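Local coordinates for protein D-lactate dehydrogenase (Fermentative) (Pseudomonas aeruginosa, PDB 6ABJ) that catalyses the NAD-dependent interconversion of pyruvate and D-lactate, as a tetrameric dehydrogenase of the D-isomer specific 2-hydroxyacid dehydrogenase family, at residues B[19-24]-B[43-48]; B[61-66]-B[87-92]; B[124-129]-B[177-182]. All coordinates share one frame; numbering follows the deposited sequence.

Interactions 1 and 2 hold neighbouring parts of one five-stranded parallel sheet. Each pairs the two strands of a beta-alpha-beta unit, and strands 18-21 and 63-66 lie side by side between them. The two touch directly, for Arg91 NH2 reaches Phe22 O. Interaction 1 takes in strand 42-45, outermost within this chain, and is partly buried. Interaction 2 is buried, with apolar residues, large and small, on both faces of the sheet. Interaction 3 lies on the opposite side of the chain's centre, about 34 Å from interaction 2 between centres. There two helices meet through hydrophobic side chains instead of backbone hydrogen bonds, beside a subunit interface.

Interaction 1: residues B[19-24]-B[43-48]; sequences ILFFSS and LHFQQA
Two groups of Ser24 approach the backbone oxygen of Gln46. Ser24 N donates to Gln46 O over 3.1 Å, from a position tilted out of the carbonyl plane. Ser24 OG lies 3.0 Å from Gln46 O, although its proton may go to another acceptor. The hydroxyl stands anti to its own carbonyl carbon, beside the backbone N (chi1 -59°), which brings it round to the same oxygen. The contact pairs the two parallel strands of a beta-alpha-beta unit made of strand 18-21, helix 26-35 and strand 42-45. His44 N donates to Ile19 O, and Gln46 N to Phe21 O. Between these bonds, Phe21 N donates to His44 O in an almost straight bond of 2.7 Å. Past the strands, Ser23 N reaches Ala48 O at 2.9 Å from above the carbonyl plane. The bent Gln46 side chain folds back to this end: its OE1 accepts Ala48 N on a lone pair at 2.7 Å. One water donates to both Ser24 O and Gln47 O.

Ile19, Phe21, Leu43 and Phe45 share one face of the sheet. Phe45 CE1 stands over the centre of the Phe21 ring, 3.5 Å above its plane. The two rings are inclined at 32°. Leu43 CD2 meets the edge of the Phe21 ring and also touches Ile19 CD1. Helix 26-35 covers the phenylalanines of this face, where Phe32 packs edge-to-face with Phe21, and helix 317-335 covers Ile19. On the other face, Leu20 crosses His44 at about a right angle, and Leu20 CD1 rests 3.9 Å from His44 CB.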
ATOM      1  N   ILE B  19     -28.763  28.595  -2.258  1.00 46.28           N
ATOM      2  CA  ILE B  19     -28.016  27.898  -1.160  1.00 45.54           C
ATOM      3  C   ILE B  19     -26.592  27.695  -1.633  1.00 44.33           C
ATOM      4  O   ILE B  19     -26.371  27.189  -2.738  1.00 43.29           O
ATOM      5  CB  ILE B  19     -28.627  26.524  -0.766  1.00 43.57           C
ATOM      6  CG1 ILE B  19     -30.100  26.654  -0.364  1.00 45.45           C
ATOM      7  CG2 ILE B  19     -27.860  25.907   0.412  1.00 43.40           C
ATOM      8  CD1 ILE B  19     -30.899  25.380  -0.468  1.00 43.37           C
ATOM      9  N   LEU B  20     -25.646  28.219  -0.854  1.00 44.43           N
ATOM     10  CA  LEU B  20     -24.235  28.030  -1.126  1.00 46.04           C
ATOM     11  C   LEU B  20     -23.681  26.942  -0.187  1.00 44.99           C
ATOM     12  O   LEU B  20     -23.719  27.094   1.038  1.00 42.64           O
ATOM     13  CB  LEU B  20     -23.434  29.348  -0.971  1.00 48.50           C
ATOM     14  CG  LEU B  20     -21.918  29.240  -1.230  1.00 46.78           C
ATOM     15  CD1 LEU B  20     -21.605  28.791  -2.659  1.00 49.76           C
ATOM     16  CD2 LEU B  20     -21.252  30.579  -0.913  1.00 48.54           C
ATOM     17  N   PHE B  21     -23.139  25.869  -0.784  1.00 42.96           N
ATOM     18  CA  PHE B  21     -22.484  24.786  -0.037  1.00 41.76           C
ATOM     19  C   PHE B  21     -20.959  24.966  -0.007  1.00 41.77           C
ATOM     20  O   PHE B  21     -20.366  25.116  -1.067  1.00 42.17           O
ATOM     21  CB  PHE B  21     -22.753  23.451  -0.729  1.00 40.97           C
ATOM     22  CG  PHE B  21     -24.208  23.025  -0.731  1.00 40.59           C
ATOM     23  CD1 PHE B  21     -25.143  23.641  -1.578  1.00 42.19           C
ATOM     24  CD2 PHE B  21     -24.628  21.990   0.086  1.00 40.53           C
ATOM     25  CE1 PHE B  21     -26.475  23.228  -1.580  1.00 43.55           C
ATOM     26  CE2 PHE B  21     -25.936  21.554   0.072  1.00 41.19           C
ATOM     27  CZ  PHE B  21     -26.876  22.195  -0.751  1.00 41.97           C
ATOM     28  N   PHE B  22     -20.376  25.019   1.196  1.00 38.91           N
ATOM     29  CA  PHE B  22     -18.964  25.076   1.361  1.00 39.19           C
ATOM     30  C   PHE B  22     -18.509  23.621   1.653  1.00 39.25           C
ATOM     31  O   PHE B  22     -19.342  22.767   1.986  1.00 37.23           O
ATOM     32  CB  PHE B  22     -18.542  25.981   2.513  1.00 42.19           C
ATOM     33  CG  PHE B  22     -18.640  27.425   2.219  1.00 44.08           C
ATOM     34  CD1 PHE B  22     -17.575  28.109   1.646  1.00 47.50           C
ATOM     35  CD2 PHE B  22     -19.841  28.120   2.484  1.00 47.90           C
ATOM     36  CE1 PHE B  22     -17.672  29.460   1.350  1.00 46.09           C
ATOM     37  CE2 PHE B  22     -19.948  29.477   2.175  1.00 47.08           C
ATOM     38  CZ  PHE B  22     -18.850  30.150   1.613  1.00 49.86           C
ATOM     39  N   SER B  23     -17.220  23.374   1.420  1.00 39.31           N
ATOM     40  CA  SER B  23     -16.562  22.035   1.610  1.00 38.54           C
ATOM     41  C   SER B  23     -17.267  20.924   0.812  1.00 36.15           C
ATOM     42  O   SER B  23     -17.424  19.827   1.263  1.00 36.02           O
ATOM     43  CB  SER B  23     -16.454  21.714   3.092  1.00 38.35           C
ATOM     44  OG  SER B  23     -15.632  22.686   3.792  1.00 37.51           O
ATOM     45  N   SER B  24     -17.688  21.249  -0.395  1.00 37.13           N
ATOM     46  CA  SER B  24     -18.538  20.352  -1.201  1.00 37.94           C
ATOM     47  C   SER B  24     -17.753  19.200  -1.793  1.00 41.44           C
ATOM     48  O   SER B  24     -16.630  19.398  -2.268  1.00 41.03           O
ATOM     49  CB  SER B  24     -19.180  21.123  -2.332  1.00 38.10           C
ATOM     50  OG  SER B  24     -19.978  22.214  -1.839  1.00 38.36           O
ATOM     51  N   LEU B  43     -29.046  25.578  -6.198  1.00 49.19           N
ATOM     52  CA  LEU B  43     -27.892  25.028  -5.473  1.00 50.49           C
ATOM     53  C   LEU B  43     -26.565  25.399  -6.058  1.00 49.30           C
ATOM     54  O   LEU B  43     -26.319  25.123  -7.220  1.00 50.18           O
ATOM     55  CB  LEU B  43     -27.987  23.517  -5.471  1.00 50.06           C
ATOM     56  CG  LEU B  43     -29.348  22.940  -5.048  1.00 47.90           C
ATOM     57  CD1 LEU B  43     -29.244  21.423  -5.020  1.00 50.75           C
ATOM     58  CD2 LEU B  43     -29.782  23.453  -3.674  1.00 47.43           C
ATOM     59  N   HIS B  44     -25.705  25.998  -5.225  1.00 50.39           N
ATOM     60  CA  HIS B  44     -24.327  26.343  -5.592  1.00 54.78           C
ATOM     61  C   HIS B  44     -23.345  25.564  -4.720  1.00 50.15           C
ATOM     62  O   HIS B  44     -23.383  25.636  -3.479  1.00 47.83           O
ATOM     63  CB  HIS B  44     -24.097  27.862  -5.465  1.00 58.55           C
ATOM     64  CG  HIS B  44     -24.819  28.667  -6.519  1.00 63.28           C
ATOM     65  ND1 HIS B  44     -24.201  29.119  -7.666  1.00 69.68           N
ATOM     66  CD2 HIS B  44     -26.108  29.076  -6.607  1.00 66.47           C
ATOM     67  CE1 HIS B  44     -25.072  29.775  -8.413  1.00 69.46           C
ATOM     68  NE2 HIS B  44     -26.240  29.754  -7.796  1.00 70.75           N
ATOM     69  N   PHE B  45     -22.461  24.829  -5.377  1.00 50.09           N
ATOM     70  CA  PHE B  45     -21.452  23.960  -4.703  1.00 46.98           C
ATOM     71  C   PHE B  45     -20.041  24.531  -4.826  1.00 46.53           C
ATOM     72  O   PHE B  45     -19.446  24.465  -5.848  1.00 51.83           O
ATOM     73  CB  PHE B  45     -21.495  22.544  -5.286  1.00 45.29           C
ATOM     74  CG  PHE B  45     -22.796  21.860  -5.067  1.00 43.15           C
ATOM     75  CD1 PHE B  45     -23.125  21.368  -3.798  1.00 45.47           C
ATOM     76  CD2 PHE B  45     -23.722  21.731  -6.079  1.00 44.57           C
ATOM     77  CE1 PHE B  45     -24.334  20.735  -3.558  1.00 43.23           C
ATOM     78  CE2 PHE B  45     -24.954  21.120  -5.832  1.00 45.94           C
ATOM     79  CZ  PHE B  45     -25.268  20.620  -4.580  1.00 44.29           C
ATOM     80  N   GLN B  46     -19.527  25.074  -3.743  1.00 46.31           N
ATOM     81  CA  GLN B  46     -18.154  25.521  -3.623  1.00 45.26           C
ATOM     82  C   GLN B  46     -17.304  24.459  -2.905  1.00 46.74           C
ATOM     83  O   GLN B  46     -17.577  24.057  -1.763  1.00 39.14           O
ATOM     84  CB  GLN B  46     -18.152  26.806  -2.791  1.00 45.81           C
ATOM     85  CG  GLN B  46     -16.818  27.341  -2.348  1.00 46.90           C
ATOM     86  CD  GLN B  46     -15.877  27.500  -3.518  1.00 50.89           C
ATOM     87  OE1 GLN B  46     -14.782  26.898  -3.556  1.00 47.86           O
ATOM     88  NE2 GLN B  46     -16.323  28.268  -4.511  1.00 51.67           N
ATOM     89  N   GLN B  47     -16.206  24.049  -3.523  1.00 46.15           N
ATOM     90  CA  GLN B  47     -15.319  23.096  -2.868  1.00 49.11           C
ATOM     91  C   GLN B  47     -14.586  23.675  -1.655  1.00 46.87           C
ATOM     92  O   GLN B  47     -14.277  22.972  -0.717  1.00 42.19           O
ATOM     93  CB  GLN B  47     -14.278  22.610  -3.883  1.00 55.17           C
ATOM     94  CG  GLN B  47     -14.913  21.914  -5.066  1.00 61.56           C
ATOM     95  CD  GLN B  47     -13.857  21.270  -5.943  1.00 71.42           C
ATOM     96  OE1 GLN B  47     -12.648  21.391  -5.680  1.00 69.24           O
ATOM     97  NE2 GLN B  47     -14.303  20.584  -6.994  1.00 74.65           N
ATOM     98  N   ALA B  48     -14.273  24.958  -1.675  1.00 45.89           N
ATOM     99  CA  ALA B  48     -13.447  25.510  -0.614  1.00 46.92           C
ATOM    100  C   ALA B  48     -14.122  25.458   0.735  1.00 51.17           C
ATOM    101  O   ALA B  48     -15.324  25.531   0.826  1.00 46.60           O
ATOM    102  CB  ALA B  48     -13.094  26.946  -0.948  1.00 50.55           C
TER
HETATM  103  O   HOH W   1     -14.452  20.381  -0.986  1.00 40.42           O

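Interaction 2: residues B[61-66]-B[87-92]; sequences FEVVCA and LVALRS
The CD2 methyl of Leu87 fits between the two methyls of Val63. It lies 4.1 Å from both Val63 CG1 and Val63 CG2. The two side chains run side by side and point the same way. Their strands, 63-66 and 87-90, are parallel neighbours joined through helix 74-82 in a beta-alpha-beta unit. Ala89 follows Leu87 on this face. Its short side chain gives a low spot, and Val63 CG1 comes over it to 4.3 Å from Ala89 CB. Helix 317-335 packs on the same face: Ile331 touches Val63 and Ala89, and Trp334 touches Leu87.

The other face carries Val64, Ala66, Val88 and Leu90. Val64 CG2 meets Val88 CG2 at 4.2 Å. Further on, the bulk is all on one strand, as Leu90 CD2 reaches over to the small Ala66 CB.

Val64 N donates to Leu87 O, Ala89 N to Val64 O, and Ala66 N to Ala89 O. Arg91 N then donates to Ala66 O, with Arg91 at the centre of an inverse gamma turn.

Arg91 closes the end of the contact, its side chain about 8 Å from that of Phe314, which binds NADH when the cofactor is present. Its CG lies between the backbone N and the carbonyl carbon (chi1 52°), and the chain beyond is extended to NE. It runs back past Cys65, so that Arg91 CB, CG and CD each lie 3.8 Å from Cys65 SG. The guanidinium is anchored just past the C-terminal end of strand 18-21, where Arg91 NH2 bonds to Phe22 O. Arg91 NH1 makes a weak hydrogen bond to Cys65 SG at 3.7 Å.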
ATOM      1  N   PHE B  61     -26.093  35.359  -0.584  1.00 55.87           N
ATOM      2  CA  PHE B  61     -26.752  34.061  -0.499  1.00 52.13           C
ATOM      3  C   PHE B  61     -27.500  33.990   0.807  1.00 50.44           C
ATOM      4  O   PHE B  61     -26.943  34.246   1.910  1.00 48.17           O
ATOM      5  CB  PHE B  61     -25.736  32.886  -0.571  1.00 52.87           C
ATOM      6  CG  PHE B  61     -25.225  32.588  -1.951  1.00 50.96           C
ATOM      7  CD1 PHE B  61     -25.888  31.661  -2.742  1.00 51.60           C
ATOM      8  CD2 PHE B  61     -24.093  33.218  -2.460  1.00 53.24           C
ATOM      9  CE1 PHE B  61     -25.441  31.337  -4.016  1.00 51.45           C
ATOM     10  CE2 PHE B  61     -23.621  32.894  -3.733  1.00 53.88           C
ATOM     11  CZ  PHE B  61     -24.307  31.947  -4.509  1.00 52.48           C
ATOM     12  N   GLU B  62     -28.769  33.620   0.694  1.00 50.44           N
ATOM     13  CA  GLU B  62     -29.645  33.610   1.840  1.00 53.79           C
ATOM     14  C   GLU B  62     -29.371  32.465   2.773  1.00 49.27           C
ATOM     15  O   GLU B  62     -29.579  32.567   4.006  1.00 44.84           O
ATOM     16  CB  GLU B  62     -31.088  33.506   1.375  1.00 58.76           C
ATOM     17  CG  GLU B  62     -31.977  34.202   2.355  1.00 62.49           C
ATOM     18  CD  GLU B  62     -33.338  34.536   1.811  1.00 65.04           C
ATOM     19  OE1 GLU B  62     -33.525  34.547   0.565  1.00 65.68           O
ATOM     20  OE2 GLU B  62     -34.204  34.772   2.662  1.00 62.39           O
ATOM     21  N   VAL B  63     -28.903  31.363   2.171  1.00 45.74           N
ATOM     22  CA  VAL B  63     -28.649  30.164   2.948  1.00 42.99           C
ATOM     23  C   VAL B  63     -27.278  29.633   2.610  1.00 42.44           C
ATOM     24  O   VAL B  63     -26.879  29.633   1.433  1.00 43.41           O
ATOM     25  CB  VAL B  63     -29.695  29.069   2.701  1.00 42.77           C
ATOM     26  CG1 VAL B  63     -29.367  27.821   3.545  1.00 40.61           C
ATOM     27  CG2 VAL B  63     -31.081  29.609   3.033  1.00 43.89           C
ATOM     28  N   VAL B  64     -26.548  29.277   3.660  1.00 40.62           N
ATOM     29  CA  VAL B  64     -25.237  28.628   3.484  1.00 41.79           C
ATOM     30  C   VAL B  64     -25.313  27.272   4.131  1.00 38.71           C
ATOM     31  O   VAL B  64     -25.854  27.121   5.241  1.00 39.92           O
ATOM     32  CB  VAL B  64     -24.030  29.498   3.945  1.00 45.09           C
ATOM     33  CG1 VAL B  64     -24.038  30.842   3.238  1.00 47.83           C
ATOM     34  CG2 VAL B  64     -23.986  29.685   5.438  1.00 47.02           C
ATOM     35  N   CYS B  65     -24.817  26.257   3.407  1.00 42.29           N
ATOM     36  CA  CYS B  65     -24.878  24.893   3.901  1.00 39.10           C
ATOM     37  C   CYS B  65     -23.450  24.427   4.232  1.00 37.96           C
ATOM     38  O   CYS B  65     -22.593  24.442   3.359  1.00 36.14           O
ATOM     39  CB  CYS B  65     -25.556  23.946   2.891  1.00 38.94           C
ATOM     40  SG  CYS B  65     -25.547  22.225   3.516  1.00 39.12           S
ATOM     41  N   ALA B  66     -23.208  24.079   5.490  1.00 38.99           N
ATOM     42  CA  ALA B  66     -21.854  23.826   5.991  1.00 37.92           C
ATOM     43  C   ALA B  66     -21.736  22.419   6.539  1.00 39.07           C
ATOM     44  O   ALA B  66     -22.704  21.819   6.967  1.00 33.77           O
ATOM     45  CB  ALA B  66     -21.466  24.798   7.102  1.00 39.11           C
ATOM     46  N   LEU B  87     -29.612  32.129   7.025  1.00 37.23           N
ATOM     47  CA  LEU B  87     -29.690  30.827   7.660  1.00 35.35           C
ATOM     48  C   LEU B  87     -28.385  30.014   7.386  1.00 33.92           C
ATOM     49  O   LEU B  87     -27.879  30.018   6.275  1.00 36.23           O
ATOM     50  CB  LEU B  87     -30.901  30.052   7.137  1.00 34.52           C
ATOM     51  CG  LEU B  87     -31.048  28.596   7.578  1.00 32.98           C
ATOM     52  CD1 LEU B  87     -31.462  28.394   9.027  1.00 33.21           C
ATOM     53  CD2 LEU B  87     -32.037  27.931   6.655  1.00 33.76           C
ATOM     54  N   VAL B  88     -27.911  29.339   8.432  1.00 34.37           N
ATOM     55  CA  VAL B  88     -26.820  28.386   8.321  1.00 34.76           C
ATOM     56  C   VAL B  88     -27.429  26.999   8.481  1.00 31.69           C
ATOM     57  O   VAL B  88     -27.968  26.691   9.521  1.00 35.07           O
ATOM     58  CB  VAL B  88     -25.813  28.607   9.488  1.00 37.30           C
ATOM     59  CG1 VAL B  88     -24.709  27.528   9.476  1.00 36.13           C
ATOM     60  CG2 VAL B  88     -25.198  29.997   9.410  1.00 38.61           C
ATOM     61  N   ALA B  89     -27.376  26.189   7.430  1.00 32.96           N
ATOM     62  CA  ALA B  89     -27.889  24.820   7.461  1.00 30.89           C
ATOM     63  C   ALA B  89     -26.671  23.891   7.530  1.00 32.16           C
ATOM     64  O   ALA B  89     -25.849  23.899   6.591  1.00 32.56           O
ATOM     65  CB  ALA B  89     -28.661  24.489   6.209  1.00 29.68           C
ATOM     66  N   LEU B  90     -26.583  23.084   8.593  1.00 33.74           N
ATOM     67  CA  LEU B  90     -25.446  22.110   8.748  1.00 32.63           C
ATOM     68  C   LEU B  90     -25.929  20.804   8.184  1.00 31.79           C
ATOM     69  O   LEU B  90     -26.969  20.245   8.628  1.00 28.49           O
ATOM     70  CB  LEU B  90     -25.066  21.904  10.179  1.00 33.91           C
ATOM     71  CG  LEU B  90     -24.914  23.131  11.050  1.00 39.27           C
ATOM     72  CD1 LEU B  90     -24.716  22.734  12.484  1.00 42.59           C
ATOM     73  CD2 LEU B  90     -23.757  23.959  10.550  1.00 42.52           C
ATOM     74  N   ARG B  91     -25.216  20.283   7.182  1.00 33.14           N
ATOM     75  CA  ARG B  91     -25.528  18.958   6.637  1.00 32.08           C
ATOM     76  C   ARG B  91     -24.808  17.884   7.487  1.00 33.70           C
ATOM     77  O   ARG B  91     -24.147  16.985   6.960  1.00 38.24           O
ATOM     78  CB  ARG B  91     -25.156  18.816   5.155  1.00 33.05           C
ATOM     79  CG  ARG B  91     -23.728  19.191   4.785  1.00 36.07           C
ATOM     80  CD  ARG B  91     -23.505  19.076   3.281  1.00 34.79           C
ATOM     81  NE  ARG B  91     -22.095  19.167   2.893  1.00 36.97           N
ATOM     82  CZ  ARG B  91     -21.424  20.303   2.725  1.00 38.65           C
ATOM     83  NH1 ARG B  91     -22.019  21.473   2.918  1.00 36.43           N
ATOM     84  NH2 ARG B  91     -20.147  20.268   2.365  1.00 37.94           N
ATOM     85  N   SER B  92     -24.952  18.004   8.804  1.00 35.81           N
ATOM     86  CA  SER B  92     -24.309  17.152   9.775  1.00 32.73           C
ATOM     87  C   SER B  92     -25.204  17.100  10.983  1.00 34.38           C
ATOM     88  O   SER B  92     -26.068  17.987  11.186  1.00 33.44           O
ATOM     89  CB  SER B  92     -22.951  17.736  10.177  1.00 34.29           C
ATOM     90  OG  SER B  92     -23.050  19.010  10.814  1.00 37.56           O
TER

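Interaction 3: residues B[124-129]-B[177-182]; sequences HAVGLI and RIMAGF
Val126 points its two methyls to different partners on the segment 177-182. The methyls stand on different sides of CB, which separates the partners. Val126 CG2 sits 3.8 Å from Met179 SD. The valine and the methionine run antiparallel past one another, so the sulfur comes alongside the methyl. The same Val126 CG2 meets Ile178 CG2 at 3.9 Å, and here the two side chains cross at a slant. On the other branch, Val126 CG1 touches Phe182 CE2 at 3.8 Å. It comes obliquely to the phenyl ring, and again the side chains pass in opposite directions.

The two segments belong to the NAD-binding, Rossmann-type part of the enzyme. Helix 170-181 starts at Gln170 and Ile171, which contact NADH in the bound enzyme; the cofactor is absent here. Its first turn belongs to a glycine-rich strand-turn-helix that fits the Rossmann pattern. Helix 118-134 packs against strand 243-247, where Ile129 touches Met244 and Ile246. The axes of the two short helical segments come no closer than 11.0 Å and are inclined at 42°. The facing side chains span that distance. Phe175, about one turn before Ile178 and Met179, also lies against Val126 and Ile129.

Another copy of the protein borders the contact. Val126 packs on Leu130 of that subunit, while Ile178 and Phe182 touch its Phe182 and Ile178 in a reciprocal exchange.

Met179 is bent at chi2 and chi3 (-57° and -71°), which turns its methyl toward Ile129. These two side chains meet tip to tip, with Met179 CE 4.1 Å from Ile129 CD1.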
ATOM      1  N   HIS B 124     -21.692  -0.298   9.058  1.00 23.86           N
ATOM      2  CA  HIS B 124     -20.322   0.098   8.991  1.00 24.67           C
ATOM      3  C   HIS B 124     -19.547  -0.451  10.198  1.00 24.58           C
ATOM      4  O   HIS B 124     -18.441  -0.935  10.037  1.00 24.05           O
ATOM      5  CB  HIS B 124     -20.201   1.584   8.965  1.00 24.81           C
ATOM      6  CG  HIS B 124     -18.804   2.045   8.641  1.00 23.38           C
ATOM      7  ND1 HIS B 124     -18.331   2.085   7.361  1.00 23.80           N
ATOM      8  CD2 HIS B 124     -17.822   2.544   9.413  1.00 22.67           C
ATOM      9  CE1 HIS B 124     -17.086   2.548   7.351  1.00 23.92           C
ATOM     10  NE2 HIS B 124     -16.758   2.851   8.590  1.00 23.09           N
ATOM     11  N   ALA B 125     -20.157  -0.421  11.382  1.00 24.45           N
ATOM     12  CA  ALA B 125     -19.571  -1.013  12.538  1.00 23.50           C
ATOM     13  C   ALA B 125     -19.313  -2.490  12.288  1.00 24.61           C
ATOM     14  O   ALA B 125     -18.232  -2.987  12.629  1.00 23.29           O
ATOM     15  CB  ALA B 125     -20.423  -0.788  13.774  1.00 25.72           C
ATOM     16  N   VAL B 126     -20.285  -3.216  11.740  1.00 22.89           N
ATOM     17  CA  VAL B 126     -20.087  -4.630  11.470  1.00 22.53           C
ATOM     18  C   VAL B 126     -18.971  -4.844  10.426  1.00 22.20           C
ATOM     19  O   VAL B 126     -18.162  -5.783  10.549  1.00 23.21           O
ATOM     20  CB  VAL B 126     -21.419  -5.313  11.076  1.00 23.88           C
ATOM     21  CG1 VAL B 126     -21.209  -6.757  10.723  1.00 24.48           C
ATOM     22  CG2 VAL B 126     -22.433  -5.170  12.211  1.00 26.68           C
ATOM     23  N   GLY B 127     -18.883  -3.977   9.426  1.00 21.54           N
ATOM     24  CA  GLY B 127     -17.822  -4.077   8.464  1.00 23.57           C
ATOM     25  C   GLY B 127     -16.427  -3.910   9.111  1.00 22.38           C
ATOM     26  O   GLY B 127     -15.469  -4.634   8.789  1.00 22.31           O
ATOM     27  N   LEU B 128     -16.354  -3.050  10.124  1.00 21.35           N
ATOM     28  CA  LEU B 128     -15.066  -2.782  10.797  1.00 20.78           C
ATOM     29  C   LEU B 128     -14.744  -4.049  11.573  1.00 21.52           C
ATOM     30  O   LEU B 128     -13.584  -4.495  11.613  1.00 19.37           O
ATOM     31  CB  LEU B 128     -15.189  -1.557  11.764  1.00 21.94           C
ATOM     32  CG  LEU B 128     -15.143  -0.176  11.050  1.00 23.24           C
ATOM     33  CD1 LEU B 128     -15.326   0.918  12.139  1.00 23.89           C
ATOM     34  CD2 LEU B 128     -13.888   0.041  10.266  1.00 24.56           C
ATOM     35  N   ILE B 129     -15.749  -4.636  12.203  1.00 19.67           N
ATOM     36  CA  ILE B 129     -15.520  -5.890  12.957  1.00 20.03           C
ATOM     37  C   ILE B 129     -14.954  -6.986  12.054  1.00 20.57           C
ATOM     38  O   ILE B 129     -13.950  -7.649  12.392  1.00 20.80           O
ATOM     39  CB  ILE B 129     -16.860  -6.395  13.592  1.00 20.62           C
ATOM     40  CG1 ILE B 129     -17.207  -5.472  14.742  1.00 20.94           C
ATOM     41  CG2 ILE B 129     -16.709  -7.818  14.105  1.00 21.08           C
ATOM     42  CD1 ILE B 129     -18.536  -5.649  15.369  1.00 22.05           C
ATOM     43  N   ARG B 177     -29.225  -6.262  16.550  1.00 27.95           N
ATOM     44  CA  ARG B 177     -30.006  -7.207  15.763  1.00 28.85           C
ATOM     45  C   ARG B 177     -29.139  -7.874  14.699  1.00 28.57           C
ATOM     46  O   ARG B 177     -29.221  -9.085  14.424  1.00 26.74           O
ATOM     47  CB  ARG B 177     -31.227  -6.495  15.069  1.00 34.18           C
ATOM     48  CG  ARG B 177     -32.091  -7.409  14.190  1.00 40.80           C
ATOM     49  CD  ARG B 177     -33.593  -6.987  14.111  1.00 47.74           C
ATOM     50  NE  ARG B 177     -33.717  -5.547  14.271  1.00 52.94           N
ATOM     51  CZ  ARG B 177     -34.160  -4.905  15.354  1.00 49.26           C
ATOM     52  NH1 ARG B 177     -34.617  -5.544  16.390  1.00 52.59           N
ATOM     53  NH2 ARG B 177     -34.125  -3.573  15.390  1.00 59.10           N
ATOM     54  N   ILE B 178     -28.280  -7.091  14.055  1.00 30.47           N
ATOM     55  CA  ILE B 178     -27.367  -7.698  13.066  1.00 27.97           C
ATOM     56  C   ILE B 178     -26.471  -8.705  13.733  1.00 28.12           C
ATOM     57  O   ILE B 178     -26.322  -9.800  13.228  1.00 27.11           O
ATOM     58  CB  ILE B 178     -26.492  -6.649  12.380  1.00 29.71           C
ATOM     59  CG1 ILE B 178     -27.354  -5.697  11.564  1.00 32.30           C
ATOM     60  CG2 ILE B 178     -25.543  -7.332  11.415  1.00 28.90           C
ATOM     61  CD1 ILE B 178     -26.627  -4.446  11.113  1.00 33.77           C
ATOM     62  N   MET B 179     -25.873  -8.358  14.878  1.00 26.35           N
ATOM     63  CA  MET B 179     -24.909  -9.275  15.488  1.00 26.40           C
ATOM     64  C   MET B 179     -25.611 -10.551  16.039  1.00 29.50           C
ATOM     65  O   MET B 179     -25.013 -11.654  16.008  1.00 27.51           O
ATOM     66  CB  MET B 179     -24.072  -8.613  16.586  1.00 25.74           C
ATOM     67  CG  MET B 179     -23.215  -7.441  16.103  1.00 24.26           C
ATOM     68  SD  MET B 179     -22.093  -7.953  14.748  1.00 25.29           S
ATOM     69  CE  MET B 179     -20.942  -8.970  15.654  1.00 22.96           C
ATOM     70  N   ALA B 180     -26.846 -10.394  16.517  1.00 30.66           N
ATOM     71  CA  ALA B 180     -27.674 -11.554  16.857  1.00 32.53           C
ATOM     72  C   ALA B 180     -27.852 -12.531  15.720  1.00 30.00           C
ATOM     73  O   ALA B 180     -27.770 -13.718  15.934  1.00 29.18           O
ATOM     74  CB  ALA B 180     -29.023 -11.099  17.378  1.00 34.79           C
ATOM     75  N   GLY B 181     -27.957 -12.047  14.483  1.00 29.05           N
ATOM     76  CA  GLY B 181     -28.055 -12.916  13.296  1.00 29.11           C
ATOM     77  C   GLY B 181     -26.841 -13.742  12.959  1.00 30.75           C
ATOM     78  O   GLY B 181     -26.938 -14.785  12.289  1.00 30.45           O
ATOM     79  N   PHE B 182     -25.673 -13.300  13.454  1.00 29.37           N
ATOM     80  CA  PHE B 182     -24.448 -14.084  13.332  1.00 28.48           C
ATOM     81  C   PHE B 182     -24.432 -15.198  14.409  1.00 27.53           C
ATOM     82  O   PHE B 182     -23.548 -16.050  14.414  1.00 28.65           O
ATOM     83  CB  PHE B 182     -23.210 -13.179  13.529  1.00 27.17           C
ATOM     84  CG  PHE B 182     -22.812 -12.343  12.357  1.00 27.73           C
ATOM     85  CD1 PHE B 182     -21.920 -12.849  11.417  1.00 29.02           C
ATOM     86  CD2 PHE B 182     -23.192 -11.020  12.254  1.00 29.20           C
ATOM     87  CE1 PHE B 182     -21.541 -12.081  10.328  1.00 28.62           C
ATOM     88  CE2 PHE B 182     -22.768 -10.224  11.145  1.00 29.88           C
ATOM     89  CZ  PHE B 182     -21.930 -10.754  10.221  1.00 27.46           C
TER